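Local coordinates for protein 2,3-dimethylmalate lyase (Aspergillus niger, PDB 3FA4) that is a magnesium-binding lyase of the phosphoenolpyruvate phosphomutase family, built on a TIM-barrel fold and assembled from four copies of the chain, at residues B[209-214]-B[235-240]; B[112-117]-B[138-143]; B[103-108]-B[151-156]; B[30-35]-B[276-281]. All blocks are in the same frame, centred on the assembly; numbering follows the deposited sequence.

How the contacts relate
Contacts 1, 2 and 3 all belong to the TIM barrel, whereas contact 4 ties one of its helices to the C-terminal helices. Contacts 2 and 3 adjoin, their centres about 16 Å apart: F112 packs on Y104 and I155 and its backbone N lies 3.2 Å from V156 O. Contact 1 shares the sheet with contact 2, about 18 Å away between centres. The magnesium ion, held by D86 and D88, lies about 4 Å from the side chain of E115, 9 Å from Y104 and 10 Å from P239. Contact 4, about 33 Å from contact 2 between centres, is placed at the second subunit, which contact 1 also touches; contacts 2 and 3 meet the third.

Contact 1 of 4, residues B[209-214]-B[235-240]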
loop_
_atom_site.group_PDB
_atom_site.type_symbol
_atom_site.label_atom_id
_atom_site.label_comp_id
_atom_site.label_asym_id
_atom_site.label_seq_id
_atom_site.Cartn_x
_atom_site.Cartn_y
_atom_site.Cartn_z
ATOM N N PRO B 209 21.053 4.308 28.402
ATOM C CA PRO B 209 19.821 3.574 28.654
ATOM C C PRO B 209 19.801 2.236 27.964
ATOM O O PRO B 209 20.243 2.092 26.801
ATOM C CB PRO B 209 18.706 4.491 28.095
ATOM C CG PRO B 209 19.318 5.797 27.977
ATOM C CD PRO B 209 20.770 5.571 27.706
ATOM N N LEU B 210 19.325 1.245 28.684
ATOM C CA LEU B 210 19.137 -0.047 28.108
ATOM C C LEU B 210 17.744 -0.558 28.214
ATOM O O LEU B 210 16.983 -0.098 29.010
ATOM C CB LEU B 210 20.161 -1.055 28.590
ATOM C CG LEU B 210 21.640 -0.694 28.706
ATOM C CD1 LEU B 210 22.358 -1.732 29.422
ATOM C CD2 LEU B 210 22.262 -0.500 27.402
ATOM N N LEU B 211 17.432 -1.491 27.338
ATOM C CA LEU B 211 16.113 -2.003 27.130
ATOM C C LEU B 211 16.199 -3.481 27.374
ATOM O O LEU B 211 17.005 -4.136 26.789
ATOM C CB LEU B 211 15.667 -1.767 25.691
ATOM C CG LEU B 211 14.325 -2.273 25.169
ATOM C CD1 LEU B 211 13.852 -1.399 24.110
ATOM C CD2 LEU B 211 14.335 -3.661 24.702
ATOM N N LEU B 212 15.366 -3.994 28.251
ATOM C CA LEU B 212 15.209 -5.412 28.402
ATOM C C LEU B 212 14.105 -6.011 27.564
ATOM O O LEU B 212 12.989 -5.621 27.650
ATOM C CB LEU B 212 15.050 -5.795 29.860
ATOM C CG LEU B 212 14.724 -7.226 30.254
ATOM C CD1 LEU B 212 15.818 -8.131 29.981
ATOM C CD2 LEU B 212 14.328 -7.283 31.658
ATOM N N ASN B 213 14.442 -6.989 26.764
ATOM C CA ASN B 213 13.430 -7.759 26.068
ATOM C C ASN B 213 12.860 -9.005 26.815
ATOM O O ASN B 213 13.480 -10.108 26.908
ATOM C CB ASN B 213 13.906 -8.152 24.685
ATOM C CG ASN B 213 12.805 -8.812 23.868
ATOM O OD1 ASN B 213 11.576 -8.547 24.033
ATOM N ND2 ASN B 213 13.236 -9.695 22.969
ATOM N N MET B 214 11.644 -8.837 27.329
ATOM C CA MET B 214 11.076 -9.841 28.194
ATOM C C MET B 214 10.033 -10.692 27.476
ATOM O O MET B 214 8.827 -10.507 27.593
ATOM C CB MET B 214 10.483 -9.193 29.467
ATOM C CG MET B 214 10.165 -10.198 30.587
ATOM S SD MET B 214 11.653 -10.980 31.167
ATOM C CE MET B 214 11.681 -12.476 30.187
ATOM N N ILE B 235 13.954 0.688 29.855
ATOM C CA ILE B 235 12.778 0.241 29.115
ATOM C C ILE B 235 12.671 -1.250 29.281
ATOM O O ILE B 235 13.696 -2.010 29.205
ATOM C CB ILE B 235 12.897 0.631 27.609
ATOM C CG1 ILE B 235 13.231 2.126 27.468
ATOM C CG2 ILE B 235 11.743 0.029 26.722
ATOM C CD1 ILE B 235 13.761 2.557 26.084
ATOM N N ILE B 236 11.429 -1.675 29.512
ATOM C CA ILE B 236 11.055 -3.087 29.356
ATOM C C ILE B 236 9.906 -3.216 28.339
ATOM O O ILE B 236 8.955 -2.412 28.333
ATOM C CB ILE B 236 10.706 -3.733 30.766
ATOM C CG1 ILE B 236 10.682 -5.279 30.701
ATOM C CG2 ILE B 236 9.391 -3.132 31.311
ATOM C CD1 ILE B 236 10.561 -5.944 32.097
ATOM N N ILE B 237 10.009 -4.242 27.498
ATOM C CA ILE B 237 9.062 -4.549 26.420
ATOM C C ILE B 237 8.642 -5.954 26.612
ATOM O O ILE B 237 9.357 -6.692 27.210
ATOM C CB ILE B 237 9.606 -4.244 24.950
ATOM C CG1 ILE B 237 10.784 -5.166 24.561
ATOM C CG2 ILE B 237 9.886 -2.718 24.790
ATOM C CD1 ILE B 237 11.238 -4.997 23.165
ATOM N N PHE B 238 7.429 -6.305 26.209
ATOM C CA PHE B 238 6.946 -7.638 26.356
ATOM C C PHE B 238 6.268 -7.983 25.081
ATOM O O PHE B 238 5.057 -7.929 25.057
ATOM C CB PHE B 238 5.877 -7.790 27.477
ATOM C CG PHE B 238 6.249 -7.194 28.807
ATOM C CD1 PHE B 238 5.933 -5.865 29.108
ATOM C CD2 PHE B 238 6.833 -7.979 29.801
ATOM C CE1 PHE B 238 6.259 -5.330 30.331
ATOM C CE2 PHE B 238 7.152 -7.430 31.029
ATOM C CZ PHE B 238 6.854 -6.119 31.278
ATOM N N PRO B 239 7.008 -8.410 24.040
ATOM C CA PRO B 239 6.485 -8.570 22.702
ATOM C C PRO B 239 5.297 -9.536 22.528
ATOM O O PRO B 239 4.544 -9.463 21.529
ATOM C CB PRO B 239 7.720 -9.108 21.928
ATOM C CG PRO B 239 8.884 -8.758 22.695
ATOM C CD PRO B 239 8.454 -8.742 24.100
ATOM N N PHE B 240 5.170 -10.496 23.449
ATOM C CA PHE B 240 4.035 -11.456 23.463
ATOM C C PHE B 240 2.857 -11.197 24.435
ATOM O O PHE B 240 2.007 -12.041 24.599
ATOM C CB PHE B 240 4.576 -12.828 23.698
ATOM C CG PHE B 240 4.936 -13.496 22.476
ATOM C CD1 PHE B 240 6.033 -13.039 21.731
ATOM C CD2 PHE B 240 4.201 -14.571 22.048
ATOM C CE1 PHE B 240 6.374 -13.624 20.535
ATOM C CE2 PHE B 240 4.509 -15.185 20.879
ATOM C CZ PHE B 240 5.613 -14.715 20.102
HETATM O O HOH W 1 6.441 -11.222 26.207
#
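L211, L212 and N213 pair in parallel with I235, I236 and I237, the strand axes coming within 4.6 Å at an angle of 21°. Four backbone hydrogen bonds join the two segments: I235 N to L210 O, L212 N to I235 O (2.8 Å), I237 N to L212 O and M214 N to I237 O. On the face carrying L211, I235, N213 and I237, L211 splits its two methyls between neighbours. With CG turned anti to the backbone N (chi1 177°), L211 CD1 meets I235 CG2 at 3.6 Å, and CD2 reaches I237 CD1 at 3.7 Å, the L211 and I237 chains crossing at about a right angle. N213 OD1 lies close to P239 CG (3.0 Å) and has no hydrogen-bond partner in the model, while ND2 is bound by E190. On the other face L212 and I236 run alongside each other in the same direction, with L212 CD2 4.0 Å from I236 CD1, and both rest on A228 of helix 225-231. M214 CB continues this layer, 3.9 Å from F238 CD2. Beyond the strands a water links M214 O to F240 N. Strand 211-213, helix 225-231 and strand 235-238 form a beta-alpha-beta crossover unit, the repeated element of a TIM barrel; here it supplies the last two strands, one face turned to the helix outside.

Contact 2 of 4, residues B[112-117]-B[138-143]; sequences FHIEDQ and VTRIRA
In the segment leading on from strand 111-114 of the TIM barrel, the backbone of E115 and Q117 is gripped by R140 from helix 134-151, close to the magnesium site. R140 sends CG anti to its carbonyl carbon and then runs extended from CG to NE (chi2 175°), which carries the guanidinium past the strand to the loop backbone. There Q117 O sits at the edge of the guanidinium, in its plane, and takes a bond from each terminal nitrogen: 2.8 Å from R140 NH1 and 3.0 Å from R140 NH2. R140 NH1 also gives a weak, bent bond to E115 O at 2.7 Å. Both carbonyls flanking D116 are thereby engaged by one guanidinium, E115 O only weakly, which probably stiffens the turn between them. D116 itself is held from elsewhere, by T161 and R175. Nearer the helix axis the contact is apolar: I114 CB points toward the helix, and I114 CG2 lies 4.0 Å from R140 CB and 3.9 Å from I141 CD1, the two isoleucines passing in opposite senses. On the far side of the helix, T139 and A143 pack against the third subunit. E115 CB points away from the helix, and its side chain lies about 4 Å from the magnesium ion; the Q117 side chain reaches the E115 carboxylate, NE2 donating to E115 OE2 at 2.8 Å, nearly along the C-O axis of that carboxylate oxygen.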
loop_
_atom_site.group_PDB
_atom_site.type_symbol
_atom_site.label_atom_id
_atom_site.label_comp_id
_atom_site.label_asym_id
_atom_site.label_seq_id
_atom_site.Cartn_x
_atom_site.Cartn_y
_atom_site.Cartn_z
ATOM N N PHE B 112 12.713 3.196 17.329
ATOM C CA PHE B 112 12.680 1.924 16.554
ATOM C C PHE B 112 13.961 1.204 16.827
ATOM O O PHE B 112 14.976 1.844 17.028
ATOM C CB PHE B 112 12.550 2.159 15.023
ATOM C CG PHE B 112 13.593 3.070 14.431
ATOM C CD1 PHE B 112 14.776 2.561 13.923
ATOM C CD2 PHE B 112 13.379 4.425 14.338
ATOM C CE1 PHE B 112 15.726 3.401 13.326
ATOM C CE2 PHE B 112 14.328 5.277 13.778
ATOM C CZ PHE B 112 15.503 4.760 13.263
ATOM N N HIS B 113 13.959 -0.113 16.899
ATOM C CA HIS B 113 15.294 -0.735 16.961
ATOM C C HIS B 113 15.856 -1.241 15.625
ATOM O O HIS B 113 15.114 -1.701 14.819
ATOM C CB HIS B 113 15.452 -1.811 18.066
ATOM C CG HIS B 113 14.360 -2.828 18.112
ATOM N ND1 HIS B 113 14.300 -3.917 17.244
ATOM C CD2 HIS B 113 13.298 -2.951 18.948
ATOM C CE1 HIS B 113 13.231 -4.648 17.529
ATOM N NE2 HIS B 113 12.607 -4.089 18.560
ATOM N N ILE B 114 17.183 -1.193 15.479
ATOM C CA ILE B 114 17.936 -1.710 14.292
ATOM C C ILE B 114 19.053 -2.679 14.738
ATOM O O ILE B 114 19.796 -2.367 15.660
ATOM C CB ILE B 114 18.489 -0.518 13.428
ATOM C CG1 ILE B 114 17.485 -0.201 12.333
ATOM C CG2 ILE B 114 19.848 -0.826 12.758
ATOM C CD1 ILE B 114 17.837 0.936 11.658
ATOM N N GLU B 115 19.109 -3.857 14.130
ATOM C CA GLU B 115 19.973 -4.945 14.603
ATOM C C GLU B 115 21.136 -5.290 13.649
ATOM O O GLU B 115 21.227 -4.728 12.512
ATOM C CB GLU B 115 19.141 -6.205 14.947
ATOM C CG GLU B 115 18.493 -6.857 13.771
ATOM C CD GLU B 115 17.231 -7.700 14.096
ATOM O OE1 GLU B 115 16.213 -7.150 14.538
ATOM O OE2 GLU B 115 17.200 -8.927 13.763
ATOM N N ASP B 116 22.036 -6.187 14.106
ATOM C CA ASP B 116 23.301 -6.473 13.398
ATOM C C ASP B 116 23.265 -7.766 12.506
ATOM O O ASP B 116 24.297 -8.231 11.995
ATOM C CB ASP B 116 24.478 -6.461 14.388
ATOM C CG ASP B 116 24.245 -7.351 15.569
ATOM O OD1 ASP B 116 23.112 -7.872 15.702
ATOM O OD2 ASP B 116 25.178 -7.537 16.360
ATOM N N GLN B 117 22.056 -8.283 12.304
ATOM C CA GLN B 117 21.843 -9.438 11.465
ATOM C C GLN B 117 21.911 -9.070 9.989
ATOM O O GLN B 117 21.906 -7.884 9.629
ATOM C CB GLN B 117 20.506 -10.121 11.790
ATOM C CG GLN B 117 20.429 -10.715 13.199
ATOM C CD GLN B 117 19.379 -11.812 13.299
ATOM O OE1 GLN B 117 19.619 -12.933 12.929
ATOM N NE2 GLN B 117 18.229 -11.483 13.812
ATOM N N VAL B 138 27.556 -0.587 12.258
ATOM C CA VAL B 138 27.701 0.816 12.702
ATOM C C VAL B 138 27.321 1.699 11.546
ATOM O O VAL B 138 26.839 2.796 11.732
ATOM C CB VAL B 138 29.191 1.149 13.070
ATOM C CG1 VAL B 138 29.380 2.630 13.382
ATOM C CG2 VAL B 138 29.682 0.268 14.206
ATOM N N THR B 139 27.525 1.198 10.336
ATOM C CA THR B 139 27.052 1.891 9.144
ATOM C C THR B 139 25.526 2.128 9.116
ATOM O O THR B 139 25.082 3.123 8.580
ATOM C CB THR B 139 27.542 1.135 7.937
ATOM O OG1 THR B 139 28.841 1.623 7.612
ATOM C CG2 THR B 139 26.623 1.233 6.766
ATOM N N ARG B 140 24.743 1.215 9.691
ATOM C CA ARG B 140 23.290 1.333 9.726
ATOM C C ARG B 140 22.952 2.290 10.828
ATOM O O ARG B 140 22.122 3.167 10.646
ATOM C CB ARG B 140 22.654 -0.004 10.000
ATOM C CG ARG B 140 23.085 -1.111 9.025
ATOM C CD ARG B 140 22.481 -2.436 9.483
ATOM N NE ARG B 140 22.599 -3.484 8.469
ATOM C CZ ARG B 140 22.466 -4.769 8.735
ATOM N NH1 ARG B 140 22.159 -5.152 9.997
ATOM N NH2 ARG B 140 22.565 -5.656 7.741
ATOM N N ILE B 141 23.633 2.146 11.963
ATOM C CA ILE B 141 23.524 3.128 13.086
ATOM C C ILE B 141 23.762 4.574 12.685
ATOM O O ILE B 141 22.909 5.385 12.923
ATOM C CB ILE B 141 24.332 2.727 14.342
ATOM C CG1 ILE B 141 23.987 1.283 14.752
ATOM C CG2 ILE B 141 24.051 3.688 15.497
ATOM C CD1 ILE B 141 22.486 0.997 14.979
ATOM N N ARG B 142 24.881 4.848 12.050
ATOM C CA ARG B 142 25.282 6.173 11.607
ATOM C C ARG B 142 24.289 6.789 10.648
ATOM O O ARG B 142 23.895 7.868 10.827
ATOM C CB ARG B 142 26.709 6.159 11.040
ATOM C CG ARG B 142 27.450 7.499 11.051
ATOM C CD ARG B 142 28.987 7.423 11.057
ATOM N NE ARG B 142 29.478 6.127 11.437
ATOM C CZ ARG B 142 30.249 5.345 10.696
ATOM N NH1 ARG B 142 30.697 5.703 9.520
ATOM N NH2 ARG B 142 30.584 4.175 11.147
ATOM N N ALA B 143 23.852 6.032 9.672
ATOM C CA ALA B 143 22.873 6.445 8.652
ATOM C C ALA B 143 21.493 6.838 9.218
ATOM O O ALA B 143 20.827 7.715 8.691
ATOM C CB ALA B 143 22.724 5.334 7.597
#

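Contact 3 of 4, residues B[103-108]-B[151-156]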
loop_
_atom_site.group_PDB
_atom_site.type_symbol
_atom_site.label_atom_id
_atom_site.label_comp_id
_atom_site.label_asym_id
_atom_site.label_seq_id
_atom_site.Cartn_x
_atom_site.Cartn_y
_atom_site.Cartn_z
ATOM N N GLN B 103 10.528 8.099 7.138
ATOM C CA GLN B 103 9.191 7.542 7.135
ATOM C C GLN B 103 8.633 7.167 8.522
ATOM O O GLN B 103 7.517 7.527 8.840
ATOM C CB GLN B 103 9.157 6.327 6.221
ATOM C CG GLN B 103 9.267 6.696 4.794
ATOM C CD GLN B 103 9.002 5.573 3.896
ATOM O OE1 GLN B 103 8.244 4.680 4.259
ATOM N NE2 GLN B 103 9.571 5.604 2.677
ATOM N N TYR B 104 9.374 6.440 9.341
ATOM C CA TYR B 104 9.008 6.270 10.768
ATOM C C TYR B 104 8.835 7.592 11.511
ATOM O O TYR B 104 7.900 7.747 12.275
ATOM C CB TYR B 104 10.061 5.420 11.505
ATOM C CG TYR B 104 9.862 3.888 11.443
ATOM C CD1 TYR B 104 9.470 3.264 10.283
ATOM C CD2 TYR B 104 10.112 3.074 12.584
ATOM C CE1 TYR B 104 9.320 1.858 10.230
ATOM C CE2 TYR B 104 9.955 1.681 12.544
ATOM C CZ TYR B 104 9.556 1.108 11.358
ATOM O OH TYR B 104 9.392 -0.221 11.304
ATOM N N SER B 105 9.732 8.546 11.312
ATOM C CA SER B 105 9.604 9.845 11.945
ATOM C C SER B 105 8.336 10.582 11.554
ATOM O O SER B 105 7.569 10.940 12.436
ATOM C CB SER B 105 10.817 10.701 11.616
ATOM O OG SER B 105 11.952 9.953 11.993
ATOM N N ARG B 106 8.135 10.832 10.243
ATOM C CA ARG B 106 6.863 11.395 9.699
ATOM C C ARG B 106 5.597 10.707 10.181
ATOM O O ARG B 106 4.609 11.353 10.371
ATOM C CB ARG B 106 6.869 11.411 8.154
ATOM C CG ARG B 106 7.866 12.378 7.598
ATOM C CD ARG B 106 7.628 12.696 6.095
ATOM N NE ARG B 106 7.566 11.500 5.255
ATOM C CZ ARG B 106 8.622 11.030 4.613
ATOM N NH1 ARG B 106 9.798 11.663 4.745
ATOM N NH2 ARG B 106 8.513 9.954 3.826
ATOM N N SER B 107 5.620 9.379 10.321
ATOM C CA SER B 107 4.541 8.561 10.900
ATOM C C SER B 107 4.247 8.732 12.389
ATOM O O SER B 107 3.217 8.343 12.856
ATOM C CB SER B 107 4.875 7.117 10.720
ATOM O OG SER B 107 4.870 6.762 9.354
ATOM N N GLY B 108 5.171 9.268 13.134
ATOM C CA GLY B 108 4.940 9.584 14.532
ATOM C C GLY B 108 5.449 8.509 15.445
ATOM O O GLY B 108 5.128 8.518 16.651
ATOM N N ILE B 151 16.513 15.796 9.200
ATOM C CA ILE B 151 15.092 16.240 9.222
ATOM C C ILE B 151 14.607 16.787 10.562
ATOM O O ILE B 151 13.426 17.127 10.678
ATOM C CB ILE B 151 14.121 15.179 8.641
ATOM C CG1 ILE B 151 14.199 13.875 9.463
ATOM C CG2 ILE B 151 14.411 15.012 7.128
ATOM C CD1 ILE B 151 13.055 12.908 9.411
ATOM N N GLY B 152 15.538 16.977 11.511
ATOM C CA GLY B 152 15.260 17.593 12.800
ATOM C C GLY B 152 14.393 16.708 13.658
ATOM O O GLY B 152 13.624 17.164 14.480
ATOM N N SER B 153 14.529 15.405 13.484
ATOM C CA SER B 153 13.645 14.452 14.151
ATOM C C SER B 153 14.266 13.891 15.391
ATOM O O SER B 153 15.457 13.558 15.392
ATOM C CB SER B 153 13.311 13.341 13.200
ATOM O OG SER B 153 12.833 12.241 13.923
ATOM N N ASP B 154 13.467 13.825 16.451
ATOM C CA ASP B 154 13.839 13.320 17.777
ATOM C C ASP B 154 13.557 11.819 17.908
ATOM O O ASP B 154 13.632 11.282 18.994
ATOM C CB ASP B 154 12.955 13.941 18.839
ATOM C CG ASP B 154 13.339 15.371 19.202
ATOM O OD1 ASP B 154 14.492 15.746 18.959
ATOM O OD2 ASP B 154 12.480 16.102 19.777
ATOM N N ILE B 155 13.200 11.132 16.824
ATOM C CA ILE B 155 12.978 9.713 16.936
ATOM C C ILE B 155 14.208 9.130 17.690
ATOM O O ILE B 155 15.321 9.569 17.457
ATOM C CB ILE B 155 12.687 9.051 15.509
ATOM C CG1 ILE B 155 12.029 7.649 15.686
ATOM C CG2 ILE B 155 13.937 9.045 14.673
ATOM C CD1 ILE B 155 11.425 7.060 14.480
ATOM N N VAL B 156 13.957 8.184 18.608
ATOM C CA VAL B 156 14.928 7.491 19.466
ATOM C C VAL B 156 15.514 6.251 18.747
ATOM O O VAL B 156 14.798 5.364 18.385
ATOM C CB VAL B 156 14.242 7.193 20.886
ATOM C CG1 VAL B 156 15.008 6.191 21.749
ATOM C CG2 VAL B 156 14.052 8.494 21.678
#
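Two serine hydroxyls meet in a directed chain of hydrogen bonds: S153 OG donates to S105 OG at 3.1 Å, and S105 OG in turn bonds T101 O, one turn back in its own helix. In S105, OG lies anti to the carbonyl carbon, beside the backbone N (chi1 -54°), which turns it back along the helix toward T101 O. S153 OG is occupied from a second direction, accepting from I155 N at 3.1 Å with an N-H...O angle of 170°, which closes an ST turn. The buried S153 hydroxyl is thus both donor and acceptor, and its rotation is probably fixed. Around this polar pair are isoleucines: I155 CG2 lies 3.5 Å from S105 OG, and I151 CD1 lies 3.8 Å from S105 CB. In the barrel, the contact sets the last turn of helix 94-107 against the loop that leads from helix 134-151 into strand 156-161, at the N-terminal end of the strands. Each of the two helices ends in a Schellman motif, with G108 and G152 taking the positive phi. Next to S105, Y104 CB touches I155 CD1 at 3.7 Å, while the Y104 ring leads away from the loop and its OH binds the backbone O of D86, a magnesium ligand. M2 of the third subunit packs on S105 and S153, and R106 forms a salt bridge with E72 of that subunit.

Contact 4 of 4, residues B[30-35]-B[276-281]; sequences SARVAL and RVCGLD
R32 has the largest share of the buried surface, its side chain laid along the backbone of V277 and C278 where helix 271-277 ends. The chain of R32 leaves helix 28-37 toward that end and is bent by rotation about the CB-CG bond (chi2 -78°), and its aliphatic part passes alongside V277 O: R32 CB is 3.5 Å and R32 CD 3.4 Å from that oxygen. Past this point the guanidinium turns one face to the next peptide, with C278 O 3.3 Å above the plane and G279 N 3.8 Å above it, both displaced from the centre of the group. V277, the residue with the next largest share, meets the helix by its own side chain, CG1 lying 4.1 Å from R32 CB and 4.5 Å from V33 CG2. C278 contributes mainly backbone; its CB points away from the helix, and SG passes R32 CG at 4.4 Å. The bend in the chain at this place is a Schellman motif, G279 having positive phi, with G279 N bonded to R276 O; helix 280-289 starts directly after. The second subunit closes over the same spot, Q56 of that subunit packing on both R32 and C278. The approach of R32 NH2 to C278 O has too poor an angle for a hydrogen bond. Against segment 276-281, then, the arginine works through van der Waals contact and probably the pull of its charge on helix-end carbonyls, while its NH2 bonds G55 O of the second subunit.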
loop_
_atom_site.group_PDB
_atom_site.type_symbol
_atom_site.label_atom_id
_atom_site.label_comp_id
_atom_site.label_asym_id
_atom_site.label_seq_id
_atom_site.Cartn_x
_atom_site.Cartn_y
_atom_site.Cartn_z
ATOM N N SER B 30 -5.115 -4.940 19.446
ATOM C CA SER B 30 -4.210 -5.140 20.560
ATOM C C SER B 30 -3.752 -3.820 21.115
ATOM O O SER B 30 -3.627 -3.690 22.306
ATOM C CB SER B 30 -3.017 -5.955 20.159
ATOM O OG SER B 30 -2.563 -5.595 18.896
ATOM N N ALA B 31 -3.457 -2.881 20.210
ATOM C CA ALA B 31 -3.130 -1.488 20.539
ATOM C C ALA B 31 -4.233 -0.789 21.333
ATOM O O ALA B 31 -3.929 -0.182 22.350
ATOM C CB ALA B 31 -2.767 -0.732 19.302
ATOM N N ARG B 32 -5.510 -0.926 20.920
ATOM C CA ARG B 32 -6.654 -0.377 21.665
ATOM C C ARG B 32 -6.828 -1.014 23.019
ATOM O O ARG B 32 -7.053 -0.284 24.004
ATOM C CB ARG B 32 -7.989 -0.564 20.945
ATOM C CG ARG B 32 -8.095 0.116 19.667
ATOM C CD ARG B 32 -8.344 1.526 19.957
ATOM N NE ARG B 32 -8.645 2.245 18.727
ATOM C CZ ARG B 32 -9.084 3.501 18.687
ATOM N NH1 ARG B 32 -9.281 4.208 19.805
ATOM N NH2 ARG B 32 -9.335 4.044 17.521
ATOM N N VAL B 33 -6.793 -2.356 23.077
ATOM C CA VAL B 33 -6.840 -3.090 24.380
ATOM C C VAL B 33 -5.746 -2.659 25.395
ATOM O O VAL B 33 -6.025 -2.343 26.552
ATOM C CB VAL B 33 -6.842 -4.594 24.174
ATOM C CG1 VAL B 33 -6.919 -5.294 25.448
ATOM C CG2 VAL B 33 -8.028 -5.045 23.226
ATOM N N ALA B 34 -4.498 -2.612 24.945
ATOM C CA ALA B 34 -3.381 -2.196 25.790
ATOM C C ALA B 34 -3.525 -0.738 26.258
ATOM O O ALA B 34 -3.237 -0.421 27.427
ATOM C CB ALA B 34 -2.067 -2.373 25.012
ATOM N N LEU B 35 -3.907 0.166 25.351
ATOM C CA LEU B 35 -4.161 1.536 25.738
ATOM C C LEU B 35 -5.306 1.687 26.823
ATOM O O LEU B 35 -5.190 2.514 27.725
ATOM C CB LEU B 35 -4.484 2.368 24.493
ATOM C CG LEU B 35 -3.458 3.270 23.779
ATOM C CD1 LEU B 35 -2.029 3.273 24.324
ATOM C CD2 LEU B 35 -3.535 3.130 22.218
ATOM N N ARG B 276 -16.848 0.292 20.552
ATOM C CA ARG B 276 -16.376 1.153 21.639
ATOM C C ARG B 276 -14.912 0.953 22.001
ATOM O O ARG B 276 -14.197 1.895 22.269
ATOM C CB ARG B 276 -17.240 1.013 22.895
ATOM C CG ARG B 276 -18.593 1.713 22.773
ATOM C CD ARG B 276 -19.358 1.560 24.062
ATOM N NE ARG B 276 -20.749 1.130 23.875
ATOM C CZ ARG B 276 -21.251 -0.022 24.351
ATOM N NH1 ARG B 276 -20.482 -0.896 25.010
ATOM N NH2 ARG B 276 -22.532 -0.314 24.162
ATOM N N VAL B 277 -14.473 -0.289 22.048
ATOM C CA VAL B 277 -13.089 -0.623 22.302
ATOM C C VAL B 277 -12.244 0.105 21.274
ATOM O O VAL B 277 -11.177 0.643 21.634
ATOM C CB VAL B 277 -12.879 -2.185 22.228
ATOM C CG1 VAL B 277 -11.466 -2.553 21.777
ATOM C CG2 VAL B 277 -13.256 -2.847 23.611
ATOM N N CYS B 278 -12.728 0.099 20.010
ATOM C CA CYS B 278 -12.137 0.817 18.913
ATOM C C CYS B 278 -12.518 2.284 18.771
ATOM O O CYS B 278 -12.451 2.837 17.686
ATOM C CB CYS B 278 -12.380 0.099 17.604
ATOM S SG CYS B 278 -11.607 -1.510 17.604
ATOM N N GLY B 279 -12.851 2.944 19.867
ATOM C CA GLY B 279 -13.076 4.385 19.816
ATOM C C GLY B 279 -14.226 4.915 18.952
ATOM O O GLY B 279 -14.059 5.943 18.287
ATOM N N LEU B 280 -15.386 4.253 18.992
ATOM C CA LEU B 280 -16.654 4.752 18.398
ATOM C C LEU B 280 -17.013 6.115 18.891
ATOM O O LEU B 280 -17.281 6.986 18.094
ATOM C CB LEU B 280 -17.851 3.859 18.758
ATOM C CG LEU B 280 -19.191 4.078 18.032
ATOM C CD1 LEU B 280 -19.039 4.130 16.516
ATOM C CD2 LEU B 280 -20.198 2.968 18.368
ATOM N N ASP B 281 -17.095 6.261 20.221
ATOM C CA ASP B 281 -17.620 7.466 20.854
ATOM C C ASP B 281 -16.853 8.671 20.323
ATOM O O ASP B 281 -17.483 9.608 19.833
ATOM C CB ASP B 281 -17.576 7.421 22.414
ATOM C CG ASP B 281 -18.354 6.192 23.047
ATOM O OD1 ASP B 281 -19.530 5.889 22.684
ATOM O OD2 ASP B 281 -17.743 5.541 23.957
#